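Local coordinates for protein serine-threonine phosphatase 2C (Toxoplasma gondii, PDB 2I44) that probably removes phosphate from phosphoserine and phosphothreonine in proteins, as a metal-dependent phosphatase of the PP2C family, and binds calcium ions, at residues V141-A146 with M261-D266; A54-F59 with T314-F319; V150-L155 with F174-H179; A24-D29 with D38-C43. All blocks are in the same frame, centred on the assembly; numbering follows the deposited sequence.

Interaction 1 of 4, residues V141-A146 with M261-D266; sequences VTAVLA and MILATD. With CA (calcium ion), chain D.
Met261, present as selenomethionine, sends CG out trans to its backbone N (chi1 178°) and stays extended through chi2, which carries the selenium across to Ala143, SE to CB 3.8 Å; a turn at chi3 (-108°) then directs only the CE methyl. Two residues on, Leu263 lies on the same side of its strand. Its CD2 branch is 3.8 Å from the backbone O of Val141 and 4.3 Å from Ala143 CB, which puts this one methyl across the Thr142 backbone. Val141 CG2 stands 4.3 Å from Leu263 CB. The two strands belong to the facing sheets of the PP2C beta sandwich; their axes come within 7.7 Å and run at 146° to each other. Ile160 of strand 159-166 touches Val141, Met261 and Leu263, filling in along the flank. Past the strand, Thr265 takes the N-cap of helix 266-269. Asp266 then turns its carboxylate to a calcium ion, OD1 to the metal 2.3 Å, a site completed on the protein side by Asp60 and Asp311.

Interaction 2 of 4, residues A54-F59 with T314-F319; sequences AFFGVF and TAMTVF
Phe56 lays one face of its ring over Val318. The CG2 methyl sits 3.9 Å from the ring centroid, displaced toward the CE1 rim, where it comes within 3.6 Å of that carbon: a CH-pi contact. Met316, a selenomethionine in this crystal, takes the edge of the same ring instead. Its SE lies near the ring plane, 3.8 Å from Phe56 CD1 and 5.1 Å from the centroid, a Met-aromatic contact made from the side. The chain reaches there extended through chi1 (-178°) and chi2, then bends at chi3, about the CG-SE bond, which carries CE up to the backbone O of Gly57 at 3.7 Å. Next along, Val58 slides past two residues at once, CG2 beside Met316 CB at 4.1 Å and CG1 beside Thr314 CG2 at 3.9 Å. Thr314 presents this methyl while its OG1 is turned away to bond Thr28 OG1. In the second shell, the ring of Phe22 meets Phe56 edge-to-face and also touches Val318, Ile26 touches Met316, and Leu263 packs on both Phe56 and Val58. All this lies between the two sheets of the PP2C alpha-beta-beta-alpha sandwich, whose strands here run nearly antiparallel, at 163°. Strand 53-62 is flanked by 38-43 and 137-146, and its outer side chains Phe55 and Phe59 meet helix 66-80; strand 313-320 is flanked by 22-29 and 258-264, and turns Thr317 and Phe319 out to helix 291-305.

Interaction 3 of 4, residues V150-L155 with F174-H179; sequences VAVGHL and FLTVDH
His154 and His179 stack their imidazoles where the loop after strand 169-174 runs alongside strand 149-155, bringing a segment that follows a strand of one sheet of the PP2C beta sandwich against the other sheet. From His154 CB, which is 4.0 Å from Thr176 CG2, the side chain leaves with a chi1 of 91°, well off the usual staggered value, and stands its ring between two residues of the loop. CG and ND1 run along Thr176, whose CB is centred over one face, 3.6 Å from the ring centroid, as a CH-pi contact. On the opposite face NE2, with CE1 and CD2 beside it, overlaps the His179 ring, 3.3 Å from His179 CE1, in an offset stack with centroids 4.3 Å apart and planes only 8° from parallel. At the tip, NE2 donates to Val177 O at 2.8 Å; the bond is bent, 135° at the hydrogen, and approaches the carbonyl from above its plane. The ring is thus clamped on both faces and tethered at its tip. His179 has its own orientation fixed, since ND1 accepts from the Gly156 amide and NE2 bonds Asp248. Further back, Val152 divides its branches between CG2 on Leu175 CD1 and CG1 on Thr176 CG2. Asp178 turns off to a salt bridge with Arg159. The His179 ring also faces the strand backbone closely, CE1 lying 3.2 Å from His154 O.

Interaction 4 of 4, residues A24-D29 with D38-C43; sequences AAIFTD and DRFTLC
Asp38 faces Thr28 with a water between their strands: the water donates to Asp38 O at 2.7 Å and hydrogen-bonds Thr28 OG1 at 3.0 Å, an oxygen that also bonds Thr314 OG1 in the neighbouring strand. This is the end of the PP2C beta sandwich nearest the metals, with 22-29 in one sheet and 38-43 in the other, running at 167° to one another. The side chain of Asp38 comes within about 4 Å of a bound calcium ion, and its OD2 is gripped by Thr314 OG1 and Thr265 OG1. Arg39 turns to the outer side, where NE pairs with Glu69; its NH1 folds back on Asp38 O at 2.8 Å, so that carbonyl takes both the guanidinium and the water. Phe40 points back into the sandwich. A chi1 of 55° stands its ring up toward strand 22-29, where its face meets Ile26 CG2 squarely over the centre, 3.7 Å from the centroid and 4° from the normal, a CH-pi contact; Thr28 CG2 comes to the ring edge instead, 4.2 Å from CE2. Thr41 faces outward again, and its OG1 bonds Lys72 O of helix 66-80. Leu42 returns to the interior beside Met316 of the opposing sheet, and one branch does its work here: CD1 meets Ile26 CD1 at 3.5 Å and Ala24 CB at 3.9 Å.

Overall arrangement
Interactions 1, 2 and 4 join the same two sheets of the sandwich face to face. Strands 137-146, 53-62 and 38-43 stand side by side in one sheet, with 258-264, 313-320 and 22-29 in the other, so the three contacts form one continuous apolar layer; interactions 1 and 2 have centres 5 Å apart. All four are mainly buried, 1 and 2 wholly so. Toward the calcium end the chemistry turns polar: Thr265 and Thr314 bond the Asp38 carboxylate, and Thr28 joins through Thr314 and a water. Interaction 3 sets a loop against a strand, opens to solvent at Val177, and relies on stacked histidines and a hydrogen bond. Met261 CE ties it to interaction 1 through Val150 and Leu175.

Interaction 1 of 4, residues V141-A146 with M261-D266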
loop_
_atom_site.group_PDB
_atom_site.type_symbol
_atom_site.label_atom_id
_atom_site.label_comp_id
_atom_site.label_asym_id
_atom_site.label_seq_id
_atom_site.Cartn_x
_atom_site.Cartn_y
_atom_site.Cartn_z
ATOM N N VAL A 141 0.619 0.062 0.514
ATOM C CA VAL A 141 -0.025 -1.236 0.659
ATOM C C VAL A 141 0.627 -2.008 -0.465
ATOM O O VAL A 141 0.548 -1.603 -1.626
ATOM C CB VAL A 141 -1.556 -1.237 0.409
ATOM C CG1 VAL A 141 -2.275 -0.712 1.616
ATOM C CG2 VAL A 141 -1.889 -0.453 -0.844
ATOM N N THR A 142 1.306 -3.094 -0.124
ATOM C CA THR A 142 1.965 -3.902 -1.136
ATOM C C THR A 142 1.580 -5.361 -0.978
ATOM O O THR A 142 1.169 -5.792 0.092
ATOM C CB THR A 142 3.503 -3.785 -1.044
ATOM O OG1 THR A 142 3.941 -4.202 0.256
ATOM C CG2 THR A 142 3.953 -2.355 -1.318
ATOM N N ALA A 143 1.702 -6.112 -2.062
ATOM C CA ALA A 143 1.385 -7.531 -2.054
ATOM C C ALA A 143 2.386 -8.252 -2.938
ATOM O O ALA A 143 2.600 -7.871 -4.087
ATOM C CB ALA A 143 -0.035 -7.764 -2.576
ATOM N N VAL A 144 3.010 -9.287 -2.392
ATOM C CA VAL A 144 3.972 -10.059 -3.154
ATOM C C VAL A 144 3.399 -11.463 -3.361
ATOM O O VAL A 144 3.228 -12.220 -2.407
ATOM C CB VAL A 144 5.328 -10.133 -2.415
ATOM C CG1 VAL A 144 6.305 -11.045 -3.168
ATOM C CG2 VAL A 144 5.916 -8.730 -2.290
ATOM N N LEU A 145 3.062 -11.777 -4.610
ATOM C CA LEU A 145 2.528 -13.084 -4.960
ATOM C C LEU A 145 3.705 -13.978 -5.338
ATOM O O LEU A 145 4.520 -13.606 -6.180
ATOM C CB LEU A 145 1.572 -12.975 -6.150
ATOM C CG LEU A 145 1.113 -14.310 -6.749
ATOM C CD1 LEU A 145 0.210 -15.032 -5.761
ATOM C CD2 LEU A 145 0.374 -14.066 -8.059
ATOM N N ALA A 146 3.796 -15.148 -4.711
ATOM C CA ALA A 146 4.877 -16.086 -4.998
ATOM C C ALA A 146 4.460 -17.506 -4.632
ATOM O O ALA A 146 4.195 -17.807 -3.464
ATOM C CB ALA A 146 6.132 -15.698 -4.224
HETATM N N MSE A 261 -8.426 -9.598 -4.945
HETATM C CA MSE A 261 -7.687 -8.775 -4.005
HETATM C C MSE A 261 -7.772 -7.364 -4.563
HETATM O O MSE A 261 -7.652 -7.162 -5.775
HETATM C CB MSE A 261 -6.230 -9.248 -3.920
HETATM C CG MSE A 261 -5.344 -8.418 -2.999
HETATM SE SE MSE A 261 -3.556 -9.173 -2.825
HETATM C CE MSE A 261 -3.699 -9.832 -1.019
ATOM N N ILE A 262 -8.001 -6.392 -3.687
ATOM C CA ILE A 262 -8.115 -5.005 -4.115
ATOM C C ILE A 262 -7.184 -4.110 -3.312
ATOM O O ILE A 262 -7.316 -3.995 -2.091
ATOM C CB ILE A 262 -9.564 -4.475 -3.934
ATOM C CG1 ILE A 262 -10.541 -5.322 -4.753
ATOM C CG2 ILE A 262 -9.642 -3.009 -4.357
ATOM C CD1 ILE A 262 -11.996 -4.930 -4.564
ATOM N N LEU A 263 -6.231 -3.492 -3.997
ATOM C CA LEU A 263 -5.318 -2.573 -3.337
ATOM C C LEU A 263 -5.833 -1.187 -3.706
ATOM O O LEU A 263 -6.053 -0.899 -4.885
ATOM C CB LEU A 263 -3.879 -2.758 -3.837
ATOM C CG LEU A 263 -3.198 -4.111 -3.578
ATOM C CD1 LEU A 263 -3.596 -5.108 -4.654
ATOM C CD2 LEU A 263 -1.678 -3.936 -3.566
ATOM N N ALA A 264 -6.038 -0.333 -2.710
ATOM C CA ALA A 264 -6.549 1.003 -2.978
ATOM C C ALA A 264 -6.211 2.027 -1.894
ATOM O O ALA A 264 -5.911 1.676 -0.752
ATOM C CB ALA A 264 -8.063 0.932 -3.176
ATOM N N THR A 265 -6.260 3.299 -2.264
ATOM C CA THR A 265 -5.989 4.379 -1.321
ATOM C C THR A 265 -7.269 4.712 -0.557
ATOM O O THR A 265 -8.356 4.220 -0.907
ATOM C CB THR A 265 -5.492 5.642 -2.050
ATOM O OG1 THR A 265 -6.454 6.043 -3.030
ATOM C CG2 THR A 265 -4.174 5.364 -2.737
ATOM N N ASP A 266 -7.145 5.546 0.475
ATOM C CA ASP A 266 -8.304 5.924 1.273
ATOM C C ASP A 266 -9.292 6.711 0.438
ATOM O O ASP A 266 -10.431 6.929 0.843
ATOM C CB ASP A 266 -7.888 6.717 2.527
ATOM C CG ASP A 266 -7.202 8.044 2.208
ATOM O OD1 ASP A 266 -7.048 8.398 1.022
ATOM O OD2 ASP A 266 -6.810 8.737 3.168
HETATM CA CA CA D . -5.726 10.028 0.028
HETATM O O HOH W 1 -5.401 10.434 1.889
HETATM O O HOH W 2 -5.844 8.976 -2.039
HETATM O O HOH W 3 -4.894 11.795 -0.740
#

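Interaction 2 of 4, residues A54-F59 with T314-F319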
loop_
_atom_site.group_PDB
_atom_site.type_symbol
_atom_site.label_atom_id
_atom_site.label_comp_id
_atom_site.label_asym_id
_atom_site.label_seq_id
_atom_site.Cartn_x
_atom_site.Cartn_y
_atom_site.Cartn_z
ATOM N N ALA A 54 4.474 -12.162 -8.672
ATOM C CA ALA A 54 4.178 -10.797 -9.077
ATOM C C ALA A 54 4.190 -9.871 -7.874
ATOM O O ALA A 54 4.063 -10.321 -6.735
ATOM C CB ALA A 54 2.822 -10.741 -9.776
ATOM N N PHE A 55 4.357 -8.579 -8.145
ATOM C CA PHE A 55 4.378 -7.550 -7.106
ATOM C C PHE A 55 3.255 -6.552 -7.370
ATOM O O PHE A 55 3.010 -6.170 -8.514
ATOM C CB PHE A 55 5.711 -6.800 -7.107
ATOM C CG PHE A 55 5.752 -5.644 -6.144
ATOM C CD1 PHE A 55 6.114 -5.839 -4.815
ATOM C CD2 PHE A 55 5.407 -4.363 -6.560
ATOM C CE1 PHE A 55 6.135 -4.776 -3.915
ATOM C CE2 PHE A 55 5.423 -3.292 -5.667
ATOM C CZ PHE A 55 5.787 -3.498 -4.344
ATOM N N PHE A 56 2.586 -6.132 -6.303
ATOM C CA PHE A 56 1.495 -5.173 -6.412
ATOM C C PHE A 56 1.686 -4.086 -5.369
ATOM O O PHE A 56 1.887 -4.383 -4.194
ATOM C CB PHE A 56 0.157 -5.877 -6.181
ATOM C CG PHE A 56 -0.104 -6.999 -7.140
ATOM C CD1 PHE A 56 -0.577 -6.741 -8.424
ATOM C CD2 PHE A 56 0.161 -8.316 -6.775
ATOM C CE1 PHE A 56 -0.784 -7.789 -9.335
ATOM C CE2 PHE A 56 -0.044 -9.367 -7.678
ATOM C CZ PHE A 56 -0.516 -9.101 -8.957
ATOM N N GLY A 57 1.600 -2.829 -5.791
ATOM C CA GLY A 57 1.774 -1.734 -4.853
ATOM C C GLY A 57 1.017 -0.472 -5.227
ATOM O O GLY A 57 0.961 -0.090 -6.393
ATOM N N VAL A 58 0.419 0.165 -4.228
ATOM C CA VAL A 58 -0.319 1.402 -4.421
ATOM C C VAL A 58 0.189 2.361 -3.352
ATOM O O VAL A 58 0.401 1.962 -2.204
ATOM C CB VAL A 58 -1.842 1.176 -4.266
ATOM C CG1 VAL A 58 -2.579 2.510 -4.319
ATOM C CG2 VAL A 58 -2.343 0.259 -5.372
ATOM N N PHE A 59 0.378 3.626 -3.716
ATOM C CA PHE A 59 0.927 4.593 -2.768
ATOM C C PHE A 59 0.181 5.916 -2.697
ATOM O O PHE A 59 0.050 6.615 -3.701
ATOM C CB PHE A 59 2.393 4.856 -3.135
ATOM C CG PHE A 59 3.165 3.607 -3.456
ATOM C CD1 PHE A 59 3.685 2.814 -2.438
ATOM C CD2 PHE A 59 3.332 3.200 -4.780
ATOM C CE1 PHE A 59 4.357 1.631 -2.729
ATOM C CE2 PHE A 59 4.005 2.018 -5.082
ATOM C CZ PHE A 59 4.518 1.232 -4.052
ATOM N N THR A 314 -7.437 5.699 -6.284
ATOM C CA THR A 314 -6.699 4.712 -7.052
ATOM C C THR A 314 -7.115 3.322 -6.613
ATOM O O THR A 314 -7.177 3.026 -5.413
ATOM C CB THR A 314 -5.180 4.873 -6.853
ATOM O OG1 THR A 314 -4.761 6.117 -7.427
ATOM C CG2 THR A 314 -4.413 3.735 -7.515
ATOM N N ALA A 315 -7.401 2.471 -7.590
ATOM C CA ALA A 315 -7.802 1.104 -7.308
ATOM C C ALA A 315 -7.073 0.140 -8.242
ATOM O O ALA A 315 -6.941 0.391 -9.436
ATOM C CB ALA A 315 -9.312 0.956 -7.468
HETATM N N MSE A 316 -6.579 -0.951 -7.673
HETATM C CA MSE A 316 -5.877 -1.975 -8.427
HETATM C C MSE A 316 -6.598 -3.265 -8.060
HETATM O O MSE A 316 -6.628 -3.646 -6.892
HETATM C CB MSE A 316 -4.402 -2.045 -7.993
HETATM C CG MSE A 316 -3.550 -3.064 -8.755
HETATM SE SE MSE A 316 -1.697 -3.156 -8.123
HETATM C CE MSE A 316 -0.992 -1.639 -9.085
ATOM N N THR A 317 -7.202 -3.915 -9.050
ATOM C CA THR A 317 -7.930 -5.156 -8.824
ATOM C C THR A 317 -7.171 -6.368 -9.354
ATOM O O THR A 317 -6.662 -6.352 -10.471
ATOM C CB THR A 317 -9.328 -5.108 -9.490
ATOM O OG1 THR A 317 -9.205 -4.672 -10.851
ATOM C CG2 THR A 317 -10.244 -4.151 -8.739
ATOM N N VAL A 318 -7.099 -7.416 -8.542
ATOM C CA VAL A 318 -6.398 -8.635 -8.923
ATOM C C VAL A 318 -7.320 -9.838 -8.726
ATOM O O VAL A 318 -7.759 -10.117 -7.615
ATOM C CB VAL A 318 -5.123 -8.832 -8.065
ATOM C CG1 VAL A 318 -4.380 -10.083 -8.509
ATOM C CG2 VAL A 318 -4.225 -7.601 -8.172
ATOM N N PHE A 319 -7.618 -10.543 -9.811
ATOM C CA PHE A 319 -8.486 -11.715 -9.733
ATOM C C PHE A 319 -7.640 -12.968 -9.909
ATOM O O PHE A 319 -7.028 -13.173 -10.957
ATOM C CB PHE A 319 -9.568 -11.651 -10.818
ATOM C CG PHE A 319 -10.551 -10.526 -10.633
ATOM C CD1 PHE A 319 -11.731 -10.722 -9.919
ATOM C CD2 PHE A 319 -10.286 -9.263 -11.155
ATOM C CE1 PHE A 319 -12.631 -9.679 -9.727
ATOM C CE2 PHE A 319 -11.181 -8.209 -10.969
ATOM C CZ PHE A 319 -12.355 -8.416 -10.254
#

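Interaction 3 of 4, residues V150-L155 with F174-H179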
loop_
_atom_site.group_PDB
_atom_site.type_symbol
_atom_site.label_atom_id
_atom_site.label_comp_id
_atom_site.label_asym_id
_atom_site.label_seq_id
_atom_site.Cartn_x
_atom_site.Cartn_y
_atom_site.Cartn_z
ATOM N N VAL A 150 0.771 -14.927 -0.727
ATOM C CA VAL A 150 0.723 -13.491 -0.915
ATOM C C VAL A 150 1.217 -12.855 0.371
ATOM O O VAL A 150 0.605 -13.013 1.429
ATOM C CB VAL A 150 -0.698 -12.988 -1.220
ATOM C CG1 VAL A 150 -0.697 -11.464 -1.319
ATOM C CG2 VAL A 150 -1.177 -13.585 -2.524
ATOM N N ALA A 151 2.348 -12.167 0.268
ATOM C CA ALA A 151 2.942 -11.486 1.402
ATOM C C ALA A 151 2.453 -10.045 1.387
ATOM O O ALA A 151 2.909 -9.236 0.576
ATOM C CB ALA A 151 4.464 -11.529 1.294
ATOM N N VAL A 152 1.518 -9.734 2.278
ATOM C CA VAL A 152 0.965 -8.394 2.373
ATOM C C VAL A 152 1.763 -7.525 3.343
ATOM O O VAL A 152 2.083 -7.940 4.460
ATOM C CB VAL A 152 -0.515 -8.421 2.855
ATOM C CG1 VAL A 152 -1.030 -7.007 3.039
ATOM C CG2 VAL A 152 -1.383 -9.154 1.852
ATOM N N GLY A 153 2.080 -6.316 2.902
ATOM C CA GLY A 153 2.802 -5.386 3.744
ATOM C C GLY A 153 2.161 -4.022 3.591
ATOM O O GLY A 153 1.544 -3.743 2.557
ATOM N N HIS A 154 2.267 -3.177 4.612
ATOM C CA HIS A 154 1.714 -1.834 4.511
ATOM C C HIS A 154 2.213 -0.858 5.558
ATOM O O HIS A 154 2.721 -1.235 6.614
ATOM C CB HIS A 154 0.173 -1.854 4.535
ATOM C CG HIS A 154 -0.426 -1.718 5.902
ATOM N ND1 HIS A 154 -0.437 -2.748 6.818
ATOM C CD2 HIS A 154 -1.065 -0.681 6.496
ATOM C CE1 HIS A 154 -1.061 -2.354 7.914
ATOM N NE2 HIS A 154 -1.452 -1.105 7.745
ATOM N N LEU A 155 2.059 0.414 5.227
ATOM C CA LEU A 155 2.430 1.524 6.085
ATOM C C LEU A 155 1.370 2.583 5.833
ATOM O O LEU A 155 1.148 2.976 4.688
ATOM C CB LEU A 155 3.793 2.102 5.691
ATOM C CG LEU A 155 5.079 1.307 5.935
ATOM C CD1 LEU A 155 6.257 2.097 5.379
ATOM C CD2 LEU A 155 5.273 1.052 7.429
ATOM N N PHE A 174 -10.595 -6.713 5.197
ATOM C CA PHE A 174 -9.390 -5.943 4.920
ATOM C C PHE A 174 -8.257 -6.780 5.501
ATOM O O PHE A 174 -8.421 -7.379 6.560
ATOM C CB PHE A 174 -9.431 -4.584 5.631
ATOM C CG PHE A 174 -10.312 -3.580 4.963
ATOM C CD1 PHE A 174 -10.092 -3.215 3.634
ATOM C CD2 PHE A 174 -11.352 -2.977 5.662
ATOM C CE1 PHE A 174 -10.893 -2.263 3.016
ATOM C CE2 PHE A 174 -12.153 -2.028 5.053
ATOM C CZ PHE A 174 -11.922 -1.670 3.727
ATOM N N LEU A 175 -7.123 -6.843 4.810
ATOM C CA LEU A 175 -5.989 -7.608 5.314
ATOM C C LEU A 175 -5.039 -6.687 6.075
ATOM O O LEU A 175 -4.038 -7.127 6.632
ATOM C CB LEU A 175 -5.236 -8.275 4.158
ATOM C CG LEU A 175 -6.031 -9.301 3.348
ATOM C CD1 LEU A 175 -5.190 -9.812 2.176
ATOM C CD2 LEU A 175 -6.449 -10.451 4.252
ATOM N N THR A 176 -5.362 -5.400 6.092
ATOM C CA THR A 176 -4.524 -4.422 6.772
ATOM C C THR A 176 -5.340 -3.501 7.666
ATOM O O THR A 176 -6.469 -3.144 7.343
ATOM C CB THR A 176 -3.763 -3.531 5.754
ATOM O OG1 THR A 176 -4.713 -2.836 4.930
ATOM C CG2 THR A 176 -2.861 -4.374 4.873
ATOM N N VAL A 177 -4.747 -3.119 8.788
ATOM C CA VAL A 177 -5.371 -2.208 9.736
ATOM C C VAL A 177 -4.554 -0.907 9.702
ATOM O O VAL A 177 -3.332 -0.940 9.818
ATOM C CB VAL A 177 -5.354 -2.803 11.158
ATOM C CG1 VAL A 177 -5.855 -1.771 12.160
ATOM C CG2 VAL A 177 -6.234 -4.067 11.198
ATOM N N ASP A 178 -5.229 0.227 9.549
ATOM C CA ASP A 178 -4.547 1.516 9.456
ATOM C C ASP A 178 -3.621 1.820 10.625
ATOM O O ASP A 178 -3.907 1.462 11.764
ATOM C CB ASP A 178 -5.552 2.668 9.367
ATOM C CG ASP A 178 -6.519 2.529 8.205
ATOM O OD1 ASP A 178 -6.304 1.656 7.331
ATOM O OD2 ASP A 178 -7.495 3.309 8.167
ATOM N N HIS A 179 -2.508 2.481 10.333
ATOM C CA HIS A 179 -1.587 2.896 11.383
ATOM C C HIS A 179 -2.049 4.307 11.738
ATOM O O HIS A 179 -1.799 5.265 11.018
ATOM C CB HIS A 179 -0.147 2.919 10.870
ATOM C CG HIS A 179 0.388 1.564 10.513
ATOM N ND1 HIS A 179 0.841 1.253 9.250
ATOM C CD2 HIS A 179 0.562 0.447 11.261
ATOM C CE1 HIS A 179 1.273 0.005 9.233
ATOM N NE2 HIS A 179 1.116 -0.506 10.441
#

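Interaction 4 of 4, residues A24-D29 with D38-C43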
loop_
_atom_site.group_PDB
_atom_site.type_symbol
_atom_site.label_atom_id
_atom_site.label_comp_id
_atom_site.label_asym_id
_atom_site.label_seq_id
_atom_site.Cartn_x
_atom_site.Cartn_y
_atom_site.Cartn_z
ATOM N N ALA A 24 -5.497 -8.536 -13.971
ATOM C CA ALA A 24 -5.375 -7.297 -13.229
ATOM C C ALA A 24 -5.856 -6.082 -13.986
ATOM O O ALA A 24 -5.890 -6.062 -15.217
ATOM C CB ALA A 24 -3.930 -7.098 -12.795
ATOM N N ALA A 25 -6.229 -5.065 -13.221
ATOM C CA ALA A 25 -6.706 -3.809 -13.772
ATOM C C ALA A 25 -6.296 -2.721 -12.795
ATOM O O ALA A 25 -6.242 -2.956 -11.587
ATOM C CB ALA A 25 -8.218 -3.837 -13.921
ATOM N N ILE A 26 -5.989 -1.539 -13.313
ATOM C CA ILE A 26 -5.591 -0.432 -12.456
ATOM C C ILE A 26 -6.195 0.837 -13.016
ATOM O O ILE A 26 -6.073 1.107 -14.206
ATOM C CB ILE A 26 -4.054 -0.247 -12.425
ATOM C CG1 ILE A 26 -3.358 -1.584 -12.157
ATOM C CG2 ILE A 26 -3.670 0.755 -11.340
ATOM C CD1 ILE A 26 -1.848 -1.508 -12.291
ATOM N N PHE A 27 -6.843 1.616 -12.158
ATOM C CA PHE A 27 -7.447 2.871 -12.581
ATOM C C PHE A 27 -7.243 3.916 -11.496
ATOM O O PHE A 27 -7.296 3.608 -10.309
ATOM C CB PHE A 27 -8.944 2.698 -12.839
ATOM C CG PHE A 27 -9.559 3.842 -13.599
ATOM C CD1 PHE A 27 -9.446 3.910 -14.987
ATOM C CD2 PHE A 27 -10.220 4.868 -12.929
ATOM C CE1 PHE A 27 -9.984 4.987 -15.701
ATOM C CE2 PHE A 27 -10.763 5.952 -13.635
ATOM C CZ PHE A 27 -10.643 6.009 -15.022
ATOM N N THR A 28 -7.009 5.154 -11.909
ATOM C CA THR A 28 -6.800 6.239 -10.965
ATOM C C THR A 28 -7.510 7.497 -11.450
ATOM O O THR A 28 -7.806 7.638 -12.633
ATOM C CB THR A 28 -5.289 6.543 -10.796
ATOM O OG1 THR A 28 -5.108 7.494 -9.740
ATOM C CG2 THR A 28 -4.698 7.105 -12.097
ATOM N N ASP A 29 -7.785 8.411 -10.529
ATOM C CA ASP A 29 -8.445 9.659 -10.878
ATOM C C ASP A 29 -8.024 10.717 -9.876
ATOM O O ASP A 29 -7.867 10.431 -8.693
ATOM C CB ASP A 29 -9.967 9.483 -10.862
ATOM C CG ASP A 29 -10.688 10.628 -11.550
ATOM O OD1 ASP A 29 -10.623 11.768 -11.047
ATOM O OD2 ASP A 29 -11.312 10.384 -12.604
ATOM N N ASP A 38 -1.405 10.154 -5.851
ATOM C CA ASP A 38 -1.501 8.704 -5.734
ATOM C C ASP A 38 -0.553 8.124 -6.780
ATOM O O ASP A 38 -0.416 8.675 -7.881
ATOM C CB ASP A 38 -2.917 8.216 -6.063
ATOM C CG ASP A 38 -3.835 8.164 -4.853
ATOM O OD1 ASP A 38 -3.464 8.669 -3.770
ATOM O OD2 ASP A 38 -4.954 7.617 -5.006
ATOM N N ARG A 39 0.096 7.018 -6.441
ATOM C CA ARG A 39 1.001 6.338 -7.357
ATOM C C ARG A 39 0.805 4.830 -7.199
ATOM O O ARG A 39 0.141 4.378 -6.264
ATOM C CB ARG A 39 2.453 6.733 -7.066
ATOM C CG ARG A 39 2.782 8.184 -7.429
ATOM C CD ARG A 39 2.684 8.416 -8.938
ATOM N NE ARG A 39 3.134 9.753 -9.326
ATOM C CZ ARG A 39 2.444 10.878 -9.137
ATOM N NH1 ARG A 39 1.247 10.851 -8.564
ATOM N NH2 ARG A 39 2.962 12.040 -9.512
ATOM N N PHE A 40 1.372 4.048 -8.108
ATOM C CA PHE A 40 1.221 2.603 -8.028
ATOM C C PHE A 40 2.270 1.879 -8.859
ATOM O O PHE A 40 2.891 2.457 -9.754
ATOM C CB PHE A 40 -0.184 2.204 -8.477
ATOM C CG PHE A 40 -0.553 2.706 -9.845
ATOM C CD1 PHE A 40 -0.054 2.089 -10.986
ATOM C CD2 PHE A 40 -1.411 3.790 -9.993
ATOM C CE1 PHE A 40 -0.406 2.537 -12.253
ATOM C CE2 PHE A 40 -1.769 4.248 -11.261
ATOM C CZ PHE A 40 -1.265 3.619 -12.392
ATOM N N THR A 41 2.439 0.597 -8.565
ATOM C CA THR A 41 3.432 -0.210 -9.241
ATOM C C THR A 41 2.941 -1.641 -9.362
ATOM O O THR A 41 2.426 -2.209 -8.405
ATOM C CB THR A 41 4.759 -0.189 -8.447
ATOM O OG1 THR A 41 5.268 1.152 -8.407
ATOM C CG2 THR A 41 5.792 -1.125 -9.079
ATOM N N LEU A 42 3.083 -2.212 -10.552
ATOM C CA LEU A 42 2.682 -3.586 -10.782
ATOM C C LEU A 42 3.770 -4.294 -11.579
ATOM O O LEU A 42 4.118 -3.867 -12.679
ATOM C CB LEU A 42 1.345 -3.644 -11.540
ATOM C CG LEU A 42 0.670 -5.021 -11.648
ATOM C CD1 LEU A 42 -0.770 -4.861 -12.091
ATOM C CD2 LEU A 42 1.421 -5.902 -12.618
ATOM N N CYS A 43 4.319 -5.363 -11.010
ATOM C CA CYS A 43 5.351 -6.147 -11.686
ATOM C C CYS A 43 4.755 -7.526 -11.996
ATOM O O CYS A 43 4.754 -8.415 -11.150
ATOM C CB CYS A 43 6.579 -6.290 -10.785
ATOM S SG CYS A 43 8.014 -7.032 -11.603
HETATM O O HOH W 4 -2.117 7.861 -9.752
#